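Local coordinates for protein insecticidal Delta-Endotoxin Cry8Ea1 (Bacillus Thuringiensis, PDB 3EB7) that kills the larvae of underground insect pests such as Holotrichia parallela, probably by binding gut membranes and forming pores, as other three-domain Cry toxins do, at residues Arg124-Gly127 with Tyr128-Pro131; His181-Gln184 with Trp185-Gly189; Phe553-Gln557 with Ala558-Leu562; Val515-Gly519 with Thr520-Asn524; Gly248-Ala252 with Gln253-Tyr257. One frame throughout, in Å; residues are numbered along the deposited sequence.

Contact 1 of 5, residues Arg124-Gly127 with Tyr128-Pro131; sequences RVTG and YEVP
Tyr128 N donates to Val125 O at 2.8 Å and closes a type II beta turn over Thr126 and Gly127, in the loop between helices 99-119 and 133-153 of the helical N-terminal domain. The bond is bent, with 141° at the hydrogen, and the donor lies 26° out of the plane of the Val125 carbonyl. Gly127 fills the third position of the turn with a positive phi, where a CB would press on the carbonyl of Thr126.

The carboxylate of Glu129 folds back across the turn. Its CG stands anti to the carbonyl carbon (chi1 -60°), and a bend at chi2 then swings the acid over the backbone, where Gly127 N gives it two weak hydrogen bonds, to OE1 at 3.1 Å and to OE2 at 3.5 Å. On the way CG passes Arg124 O at 3.7 Å, and OE2 comes to rest against Thr126 CA. One peptide N-H is thus shared by both oxygens, which probably limits rotation of the acid without gripping it hard.

Outward from these bonds, Glu129 and Val130 lean on Trp185 of helix 161-191, and Val130 also reaches Val55 and Ile59 of helix 47-59. Val125 and Tyr128 run side by side in the same direction. One face of the phenol ring lies over Gly127 C, while Val125 CG1 meets the ring edge in its plane, 3.9 Å from CD1.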
# COMPACT_ATOMS: atom_id res chain seq x y z
N ARG A 124 -18.32 4.49 13.00
CA ARG A 124 -18.05 3.15 13.52
C ARG A 124 -19.23 2.70 14.36
O ARG A 124 -19.06 2.07 15.42
CB ARG A 124 -16.76 3.10 14.34
CG ARG A 124 -16.67 4.19 15.38
CD ARG A 124 -15.70 3.83 16.47
NE ARG A 124 -15.39 4.95 17.36
CZ ARG A 124 -16.06 5.26 18.47
NH1 ARG A 124 -17.12 4.55 18.86
NH2 ARG A 124 -15.66 6.30 19.18
N VAL A 125 -20.44 2.99 13.85
CA VAL A 125 -21.68 2.56 14.50
C VAL A 125 -21.64 1.04 14.67
O VAL A 125 -21.26 0.29 13.72
CB VAL A 125 -22.94 3.00 13.72
CG1 VAL A 125 -24.25 2.51 14.43
CG2 VAL A 125 -22.94 4.50 13.55
N THR A 126 -22.00 0.60 15.89
CA THR A 126 -22.00 -0.82 16.29
C THR A 126 -22.83 -1.64 15.32
O THR A 126 -23.99 -1.33 15.11
CB THR A 126 -22.55 -1.00 17.74
OG1 THR A 126 -21.65 -0.41 18.68
CG2 THR A 126 -22.73 -2.49 18.12
N GLY A 127 -22.25 -2.70 14.76
CA GLY A 127 -22.90 -3.50 13.71
C GLY A 127 -22.55 -3.08 12.28
O GLY A 127 -22.88 -3.80 11.35
N TYR A 128 -21.86 -1.94 12.12
CA TYR A 128 -21.58 -1.30 10.81
C TYR A 128 -20.15 -0.81 10.70
O TYR A 128 -19.82 -0.05 9.80
CB TYR A 128 -22.55 -0.14 10.54
CG TYR A 128 -24.01 -0.57 10.60
CD1 TYR A 128 -24.82 -0.21 11.68
CD2 TYR A 128 -24.56 -1.38 9.62
CE1 TYR A 128 -26.15 -0.62 11.77
CE2 TYR A 128 -25.88 -1.82 9.70
CZ TYR A 128 -26.66 -1.44 10.79
OH TYR A 128 -27.97 -1.86 10.86
N GLU A 129 -19.29 -1.24 11.60
CA GLU A 129 -17.92 -0.78 11.62
C GLU A 129 -17.21 -1.07 10.30
O GLU A 129 -16.40 -0.27 9.86
CB GLU A 129 -17.17 -1.46 12.77
CG GLU A 129 -17.76 -1.18 14.14
CD GLU A 129 -18.74 -2.26 14.61
OE1 GLU A 129 -19.28 -3.06 13.79
OE2 GLU A 129 -18.96 -2.29 15.84
N VAL A 130 -17.49 -2.22 9.70
CA VAL A 130 -16.91 -2.60 8.40
C VAL A 130 -17.49 -1.79 7.20
O VAL A 130 -16.75 -1.07 6.51
CB VAL A 130 -17.05 -4.12 8.13
CG1 VAL A 130 -16.49 -4.49 6.73
CG2 VAL A 130 -16.37 -4.96 9.27
N PRO A 131 -18.82 -1.86 6.97
CA PRO A 131 -19.27 -1.08 5.81
C PRO A 131 -18.89 0.43 5.89
O PRO A 131 -18.79 1.09 4.86
CB PRO A 131 -20.80 -1.28 5.80
CG PRO A 131 -21.12 -1.73 7.20
CD PRO A 131 -19.94 -2.54 7.65

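Contact 2 of 5, residues His181-Gln184 with Trp185-Gly189; sequences HCVQ and WYRTG
His181 and Trp185, one turn apart on helix 161-191, are brought together by their first torsions: His181 CG stands anti to its backbone N (chi1 177°), whereas Trp185 CG stands anti to its carbonyl carbon (chi1 -67°) and leans back toward the preceding turn. Trp185 CD1 therefore comes over one face of the imidazole, off its centre, 3.3 Å from His181 CE1. The planes are tilted by 47°, so the pair is oblique. Tyr136 stacks on the His181 ring.

Gln184 also borders the indole, its extended side chain running beside it. Its amide is turned only slightly from the indole plane, and NE2 sits above the rim, 3.6 Å from Trp185 CE2. This same NE2 donates to a water at 2.6 Å, and the water also bonds to Thr188 OG1, bridging two side chains a turn apart.

Further round the helix, Val183 CG1 is centred over one face of the Arg187 guanidinium, 3.5 Å from CZ. The polar end of that arginine is committed elsewhere: NH2 bonds to Glu466 O and NE to His469 ND1.

Beneath the side chains the backbone carries regular i to i+4 bonds, such as the nearly straight one from Thr188 N to Gln184 O at 3.0 Å. Side-chain pairs at i, i+4 are what a regular alpha-helix gives. This one joins the helical bundle of the N-terminal domain, generally linked to pore formation in three-domain Cry toxins, by packing His181 and Trp185 on Leu133 of helix 133-153, and Cys182 and Tyr186 on Val215 and Met211 of helix 198-220.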
# COMPACT_ATOMS: atom_id res chain seq x y z
N HIS A 181 -8.21 0.67 15.10
CA HIS A 181 -9.56 0.46 14.59
C HIS A 181 -9.54 -0.03 13.11
O HIS A 181 -10.17 -1.01 12.76
CB HIS A 181 -10.40 1.74 14.78
CG HIS A 181 -11.78 1.65 14.21
ND1 HIS A 181 -12.87 1.24 14.95
CD2 HIS A 181 -12.24 1.88 12.96
CE1 HIS A 181 -13.95 1.26 14.19
NE2 HIS A 181 -13.60 1.64 12.98
N CYS A 182 -8.77 0.65 12.27
CA CYS A 182 -8.54 0.26 10.87
C CYS A 182 -8.05 -1.18 10.67
O CYS A 182 -8.66 -1.97 9.94
CB CYS A 182 -7.52 1.19 10.22
SG CYS A 182 -8.15 2.86 9.90
N VAL A 183 -6.93 -1.52 11.30
CA VAL A 183 -6.34 -2.85 11.16
C VAL A 183 -7.34 -3.90 11.65
O VAL A 183 -7.65 -4.85 10.93
CB VAL A 183 -4.95 -2.93 11.88
CG1 VAL A 183 -4.41 -4.39 11.89
CG2 VAL A 183 -3.96 -1.94 11.21
N GLN A 184 -7.89 -3.69 12.83
CA GLN A 184 -8.86 -4.62 13.42
C GLN A 184 -10.07 -4.94 12.54
O GLN A 184 -10.34 -6.11 12.26
CB GLN A 184 -9.33 -4.15 14.82
CG GLN A 184 -10.48 -5.02 15.36
CD GLN A 184 -11.19 -4.45 16.59
OE1 GLN A 184 -10.66 -3.60 17.32
NE2 GLN A 184 -12.42 -4.92 16.81
N TRP A 185 -10.80 -3.90 12.11
CA TRP A 185 -11.97 -4.05 11.25
C TRP A 185 -11.63 -4.44 9.84
O TRP A 185 -12.41 -5.13 9.20
CB TRP A 185 -12.87 -2.82 11.33
CG TRP A 185 -13.45 -2.75 12.73
CD1 TRP A 185 -13.04 -1.93 13.73
CD2 TRP A 185 -14.47 -3.59 13.28
NE1 TRP A 185 -13.77 -2.16 14.88
CE2 TRP A 185 -14.65 -3.18 14.64
CE3 TRP A 185 -15.26 -4.64 12.78
CZ2 TRP A 185 -15.61 -3.78 15.50
CZ3 TRP A 185 -16.24 -5.25 13.66
CH2 TRP A 185 -16.39 -4.81 14.99
N TYR A 186 -10.43 -4.08 9.36
CA TYR A 186 -9.93 -4.67 8.12
C TYR A 186 -9.82 -6.20 8.24
O TYR A 186 -10.28 -6.91 7.37
CB TYR A 186 -8.57 -4.07 7.69
CG TYR A 186 -7.96 -4.83 6.52
CD1 TYR A 186 -8.20 -4.44 5.18
CD2 TYR A 186 -7.12 -5.94 6.76
CE1 TYR A 186 -7.62 -5.18 4.09
CE2 TYR A 186 -6.56 -6.66 5.71
CZ TYR A 186 -6.81 -6.29 4.38
OH TYR A 186 -6.20 -7.02 3.36
N ARG A 187 -9.21 -6.69 9.34
CA ARG A 187 -9.07 -8.14 9.57
C ARG A 187 -10.42 -8.84 9.71
O ARG A 187 -10.65 -9.84 9.06
CB ARG A 187 -8.14 -8.43 10.77
CG ARG A 187 -6.65 -8.02 10.49
CD ARG A 187 -5.77 -8.09 11.74
NE ARG A 187 -4.34 -7.90 11.44
CZ ARG A 187 -3.40 -7.71 12.37
NH1 ARG A 187 -3.74 -7.64 13.65
NH2 ARG A 187 -2.15 -7.51 12.01
N THR A 188 -11.29 -8.35 10.58
CA THR A 188 -12.66 -8.86 10.73
C THR A 188 -13.42 -8.85 9.39
O THR A 188 -13.98 -9.86 8.99
CB THR A 188 -13.43 -8.03 11.79
OG1 THR A 188 -12.67 -8.02 13.01
CG2 THR A 188 -14.82 -8.61 12.05
N GLY A 189 -13.42 -7.72 8.68
CA GLY A 189 -14.07 -7.66 7.38
C GLY A 189 -13.63 -8.75 6.43
O GLY A 189 -14.45 -9.43 5.80
O HOH W 1 -13.30 -6.88 15.29

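Contact 3 of 5, residues Phe553-Gln557 with Ala558-Leu562; sequences FTFNQ and AQDTL
Asn556 N donates to Asp560 OD2 at 2.7 Å, meeting the oxygen nearly head-on to its C-O bond, and Gln557 N adds a weak, longer bond of 3.5 Å to the same OD2. The other oxygen, OD1, accepts from Thr561 N at 3.0 Å on its anti side. The two firm bonds, one to each oxygen, fix the rotation of this buried carboxylate, with the weak third adding little; together they would probably stabilise its negative charge. Gln557, bent at chi2, lays its amide across the acid, with OE1 3.4 Å from Asp560 CG.

This is the tight connection leading into strand 559-567, an inner strand of a sheet in the C-terminal beta-sandwich domain. There the backbone of Asp560 pairs with Leu489, and that of Thr561 with Gly518.

A polar-aromatic contact follows: Asp560 OD2 reaches the edge of the Phe555 ring in its plane, 3.5 Å from CD2, the ring and carboxylate planes being 61° apart. Among the apolar contacts, Leu562 CD1 approaches Phe555 CE2 at 3.9 Å, the two side chains crossing at about a right angle. Phe553 sets CE1 over a face of the Phe555 ring, while Tyr499 meets Phe555 as well.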
# COMPACT_ATOMS: atom_id res chain seq x y z
N PHE A 553 27.38 8.77 11.16
CA PHE A 553 28.38 8.13 10.34
C PHE A 553 28.17 8.66 8.92
O PHE A 553 27.16 9.31 8.64
CB PHE A 553 28.22 6.62 10.35
CG PHE A 553 26.92 6.12 9.71
CD1 PHE A 553 26.85 5.84 8.34
CD2 PHE A 553 25.77 5.93 10.47
CE1 PHE A 553 25.67 5.39 7.77
CE2 PHE A 553 24.62 5.50 9.90
CZ PHE A 553 24.56 5.23 8.55
N THR A 554 29.14 8.40 8.05
CA THR A 554 29.02 8.67 6.63
C THR A 554 29.05 7.34 5.84
O THR A 554 29.60 6.35 6.30
CB THR A 554 30.16 9.57 6.14
OG1 THR A 554 31.40 8.94 6.46
CG2 THR A 554 30.11 10.92 6.82
N PHE A 555 28.46 7.34 4.65
CA PHE A 555 28.70 6.27 3.71
C PHE A 555 30.09 6.35 3.06
O PHE A 555 30.65 7.42 2.93
CB PHE A 555 27.57 6.22 2.67
CG PHE A 555 26.25 5.84 3.26
CD1 PHE A 555 25.32 6.83 3.57
CD2 PHE A 555 25.96 4.53 3.54
CE1 PHE A 555 24.11 6.50 4.15
CE2 PHE A 555 24.77 4.18 4.09
CZ PHE A 555 23.83 5.17 4.41
N ASN A 556 30.61 5.22 2.64
CA ASN A 556 31.91 5.13 2.00
C ASN A 556 31.82 5.53 0.52
O ASN A 556 32.72 6.22 -0.02
CB ASN A 556 32.42 3.69 2.11
CG ASN A 556 32.65 3.23 3.55
OD1 ASN A 556 32.91 4.04 4.44
ND2 ASN A 556 32.59 1.92 3.78
N GLN A 557 30.77 5.09 -0.16
CA GLN A 557 30.65 5.37 -1.58
C GLN A 557 29.20 5.48 -2.01
O GLN A 557 28.29 5.29 -1.18
CB GLN A 557 31.44 4.36 -2.43
CG GLN A 557 30.77 3.07 -2.70
CD GLN A 557 31.08 2.00 -1.68
OE1 GLN A 557 31.03 2.24 -0.48
NE2 GLN A 557 31.39 0.80 -2.17
N ALA A 558 29.00 5.81 -3.30
CA ALA A 558 27.68 6.06 -3.88
C ALA A 558 26.80 4.79 -3.81
O ALA A 558 25.61 4.87 -3.56
CB ALA A 558 27.81 6.58 -5.29
N GLN A 559 27.43 3.64 -4.00
CA GLN A 559 26.76 2.37 -3.94
C GLN A 559 27.25 1.72 -2.66
O GLN A 559 28.35 1.17 -2.65
CB GLN A 559 27.15 1.52 -5.15
CG GLN A 559 26.37 1.81 -6.44
CD GLN A 559 26.77 3.11 -7.08
OE1 GLN A 559 27.85 3.19 -7.71
NE2 GLN A 559 25.91 4.16 -6.95
N ASP A 560 26.46 1.82 -1.59
CA ASP A 560 26.85 1.31 -0.27
C ASP A 560 25.81 0.30 0.25
O ASP A 560 24.77 0.06 -0.39
CB ASP A 560 27.07 2.48 0.72
CG ASP A 560 28.31 2.27 1.64
OD1 ASP A 560 28.71 1.13 1.95
OD2 ASP A 560 28.88 3.26 2.09
N THR A 561 26.13 -0.34 1.36
CA THR A 561 25.22 -1.33 1.91
C THR A 561 24.92 -1.00 3.34
O THR A 561 25.68 -0.29 3.97
CB THR A 561 25.80 -2.74 1.88
OG1 THR A 561 27.05 -2.72 2.54
CG2 THR A 561 26.02 -3.21 0.46
N LEU A 562 23.78 -1.51 3.83
CA LEU A 562 23.40 -1.43 5.22
C LEU A 562 22.91 -2.80 5.66
O LEU A 562 22.38 -3.56 4.86
CB LEU A 562 22.32 -0.38 5.38
CG LEU A 562 22.45 0.78 6.38
CD1 LEU A 562 23.87 1.33 6.58
CD2 LEU A 562 21.48 1.91 5.94

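Contact 4 of 5, residues Val515-Gly519 with Thr520-Asn524; sequences VVRGG and TTVNN
A beta hairpin joins strands 511-517 and 520-527 at one side of a sheet in the C-terminal beta-sandwich domain, and Arg517 to Thr520 form its type I' turn. Gly518 and Gly519 occupy the two central positions, both with positive phi. Arg517 N donates to Thr520 O at 2.7 Å, and Thr520 N returns a bond to Arg517 O at 2.9 Å, from 56° above the carbonyl plane. Val522 N then meets Val515 O at 2.9 Å, almost straight at 172°. Between Val516 and Val515 the register slips by one residue, a beta bulge that sets Val522 and Asn523 together opposite Val515.

The extra residue, Val522, lies beside Arg517. Two bends, at chi2 and chi3, fold the arginine back, and Val522 CG1 lies over one face of its guanidinium, 3.7 Å from CZ. Thr520 CG2 meets the edge of that group, where a water also accepts from NH1 at 3.1 Å. Val515 CG1 touches Val522 CG2 at 4.0 Å.

Arg517 NE bonds to Thr554 O, and Asp560 packs alongside. With Val522 CG1 over its face, and the water and Thr554 O near its plane, the guanidinium bonds in its plane and offers its flat side as an apolar surface.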
# COMPACT_ATOMS: atom_id res chain seq x y z
N VAL A 515 24.09 -1.78 13.51
CA VAL A 515 24.00 -1.34 12.14
C VAL A 515 25.38 -1.50 11.52
O VAL A 515 26.35 -0.93 12.01
CB VAL A 515 23.61 0.15 12.13
CG1 VAL A 515 23.38 0.64 10.69
CG2 VAL A 515 22.36 0.35 12.99
N VAL A 516 25.46 -2.32 10.49
CA VAL A 516 26.70 -2.55 9.76
C VAL A 516 26.61 -1.77 8.41
O VAL A 516 25.71 -1.98 7.57
CB VAL A 516 26.93 -4.09 9.58
CG1 VAL A 516 28.21 -4.40 8.84
CG2 VAL A 516 26.89 -4.82 10.94
N ARG A 517 27.53 -0.84 8.25
CA ARG A 517 27.62 -0.05 7.04
C ARG A 517 28.86 -0.45 6.25
O ARG A 517 30.00 -0.43 6.76
CB ARG A 517 27.64 1.45 7.35
CG ARG A 517 27.58 2.31 6.08
CD ARG A 517 28.95 2.60 5.49
NE ARG A 517 29.62 3.67 6.22
CZ ARG A 517 30.65 3.50 7.06
NH1 ARG A 517 31.14 2.29 7.32
NH2 ARG A 517 31.18 4.55 7.65
N GLY A 518 28.63 -0.78 4.97
CA GLY A 518 29.69 -1.22 4.08
C GLY A 518 30.53 -2.38 4.60
O GLY A 518 31.65 -2.56 4.14
N GLY A 519 30.00 -3.17 5.53
CA GLY A 519 30.76 -4.27 6.14
C GLY A 519 31.28 -4.02 7.56
O GLY A 519 31.66 -4.95 8.29
N THR A 520 31.26 -2.76 7.99
CA THR A 520 31.73 -2.41 9.32
C THR A 520 30.64 -1.78 10.20
O THR A 520 29.77 -1.09 9.70
CB THR A 520 33.04 -1.56 9.25
OG1 THR A 520 32.96 -0.48 10.17
CG2 THR A 520 33.28 -1.01 7.87
N THR A 521 30.69 -2.07 11.51
CA THR A 521 29.71 -1.62 12.50
C THR A 521 29.86 -0.15 12.76
O THR A 521 30.97 0.33 13.07
CB THR A 521 29.89 -2.37 13.83
OG1 THR A 521 29.66 -3.76 13.61
CG2 THR A 521 28.89 -1.91 14.87
N VAL A 522 28.76 0.59 12.66
CA VAL A 522 28.78 2.02 12.89
C VAL A 522 27.94 2.43 14.11
O VAL A 522 28.10 3.54 14.63
CB VAL A 522 28.36 2.84 11.61
CG1 VAL A 522 29.52 2.90 10.58
CG2 VAL A 522 27.00 2.32 10.99
N ASN A 523 27.07 1.53 14.57
CA ASN A 523 26.20 1.77 15.71
C ASN A 523 25.98 0.45 16.43
O ASN A 523 25.90 -0.58 15.78
CB ASN A 523 24.84 2.36 15.30
CG ASN A 523 24.93 3.76 14.71
OD1 ASN A 523 25.33 4.70 15.39
ND2 ASN A 523 24.50 3.91 13.47
N ASN A 524 25.94 0.46 17.75
CA ASN A 524 25.59 -0.77 18.54
C ASN A 524 24.89 -0.34 19.82
O ASN A 524 25.26 0.68 20.40
CB ASN A 524 26.81 -1.68 18.90
CG ASN A 524 26.37 -3.12 19.45
OD1 ASN A 524 26.25 -4.06 18.65
ND2 ASN A 524 26.10 -3.26 20.78
O HOH W 2 33.73 2.64 9.04

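Contact 5 of 5, residues Gly248-Ala252 with Gln253-Tyr257; sequences GAIGA and QGSWY
Ile250 reaches across to Ser255, Trp256 and Tyr257. Its CB stands 4.2 Å from Ser255 OG. With CG1 anti to the carbonyl carbon (chi1 -81°), the longer branch heads for the aromatic pair: CG1 lies 3.5 Å from Tyr257 CE2 and also faces Trp256 CD1. The tip, CD1, presses on Tyr257 CE2 at 3.4 Å and reaches Trp256 NE1 at 3.9 Å. The shorter branch, CG2, turns to Tyr257 OH and Ser255 OG. Ile250 runs alongside Trp256 in the same direction but crosses Tyr257 at about a right angle.

The chain reverses here through a type I beta turn from Gly251 to Gly254, in the loop between strand 241-243 and helix 263-270. Gly254 N closes it on Gly251 O from well above the carbonyl plane. Behind the turn, Ser255 OG accepts from Gly251 N at 3.2 Å, and Trp256 N donates to Ala249 O at 3.0 Å, nearly in line with the carbonyl bond. Those two bonds hold the arms of the loop together where no regular strand forms.

Trp256 CG sits between its backbone N and carbonyl carbon (chi1 68°), which sends the indole toward Gly248. There CD1 comes within 3.4 Å of Gly248 CA, and a CB at that position would clash with the ring. Tyr257 CB lies over the centre of one face of the indole, while Ser255 CB lies over a face of the phenol. Beyond the loop, Trp256 packs on Val202 of helix 198-220 and on Leu266 and Phe270 of helix 263-270.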
# COMPACT_ATOMS: atom_id res chain seq x y z
N GLY A 248 -10.01 -14.42 -15.81
CA GLY A 248 -10.91 -15.46 -16.30
C GLY A 248 -12.26 -14.81 -16.56
O GLY A 248 -12.64 -13.84 -15.92
N ALA A 249 -12.98 -15.36 -17.54
CA ALA A 249 -14.23 -14.78 -17.95
C ALA A 249 -15.30 -15.02 -16.87
O ALA A 249 -15.32 -16.06 -16.23
CB ALA A 249 -14.65 -15.38 -19.30
N ILE A 250 -16.18 -14.04 -16.69
CA ILE A 250 -17.27 -14.12 -15.70
C ILE A 250 -18.54 -13.60 -16.32
O ILE A 250 -18.54 -12.55 -16.96
CB ILE A 250 -16.94 -13.35 -14.40
CG1 ILE A 250 -16.03 -14.20 -13.48
CG2 ILE A 250 -18.21 -12.96 -13.61
CD1 ILE A 250 -15.34 -13.40 -12.39
N GLY A 251 -19.62 -14.36 -16.14
CA GLY A 251 -20.92 -13.95 -16.59
C GLY A 251 -21.95 -15.06 -16.51
O GLY A 251 -21.68 -16.18 -16.06
N ALA A 252 -23.14 -14.73 -17.01
CA ALA A 252 -24.30 -15.61 -17.04
C ALA A 252 -24.19 -16.84 -17.99
O ALA A 252 -24.78 -17.88 -17.73
CB ALA A 252 -25.60 -14.77 -17.34
N GLN A 253 -23.42 -16.71 -19.08
CA GLN A 253 -23.08 -17.82 -19.99
C GLN A 253 -21.98 -18.76 -19.45
O GLN A 253 -21.69 -19.79 -20.05
CB GLN A 253 -22.60 -17.28 -21.35
CG GLN A 253 -23.51 -16.21 -22.01
CD GLN A 253 -23.67 -14.93 -21.19
OE1 GLN A 253 -22.72 -14.47 -20.54
NE2 GLN A 253 -24.88 -14.34 -21.21
N GLY A 254 -21.33 -18.40 -18.33
CA GLY A 254 -20.36 -19.30 -17.70
C GLY A 254 -19.20 -18.55 -17.09
O GLY A 254 -18.61 -17.68 -17.72
N SER A 255 -18.88 -18.86 -15.84
CA SER A 255 -17.72 -18.26 -15.19
C SER A 255 -16.61 -19.28 -14.96
O SER A 255 -16.87 -20.47 -14.76
CB SER A 255 -18.10 -17.57 -13.90
OG SER A 255 -19.26 -16.80 -14.08
N TRP A 256 -15.37 -18.80 -14.99
CA TRP A 256 -14.22 -19.69 -14.85
C TRP A 256 -14.31 -20.49 -13.53
O TRP A 256 -13.91 -21.66 -13.48
CB TRP A 256 -12.89 -18.90 -14.97
CG TRP A 256 -12.62 -17.94 -13.84
CD1 TRP A 256 -12.93 -16.61 -13.79
CD2 TRP A 256 -11.99 -18.26 -12.59
NE1 TRP A 256 -12.50 -16.07 -12.60
CE2 TRP A 256 -11.93 -17.06 -11.84
CE3 TRP A 256 -11.46 -19.44 -12.03
CZ2 TRP A 256 -11.39 -17.00 -10.56
CZ3 TRP A 256 -10.92 -19.40 -10.78
CH2 TRP A 256 -10.86 -18.18 -10.05
N TYR A 257 -14.89 -19.86 -12.51
CA TYR A 257 -14.96 -20.41 -11.15
C TYR A 257 -16.14 -21.32 -10.91
O TYR A 257 -16.38 -21.76 -9.78
CB TYR A 257 -14.95 -19.27 -10.13
CG TYR A 257 -16.02 -18.19 -10.29
CD1 TYR A 257 -17.38 -18.51 -10.34
CD2 TYR A 257 -15.67 -16.85 -10.29
CE1 TYR A 257 -18.35 -17.53 -10.44
CE2 TYR A 257 -16.62 -15.86 -10.40
CZ TYR A 257 -17.96 -16.21 -10.48
OH TYR A 257 -18.90 -15.24 -10.58

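From the N terminus, contact 1 closes the loop between helices 99-119 and 133-153. Contact 2 lies farther on, within helix 161-191, and packs directly against it, Arg124 on His181 and Glu129 on Trp185, tying that loop to the helical bundle. Contact 5 turns the chain in the loop between strand 241-243 and helix 263-270, its centre about 31 Å from that of contact 2, and its aromatics reach back to helix 198-220. Contact 4, a hairpin, and then contact 3 close turns in the C-terminal sandwich; Arg517 NE to Thr554 O joins the hairpin to the loop of contact 3, and strands 511-517 and 559-567 are neighbours in one sheet. All are in series; none nests or crosses.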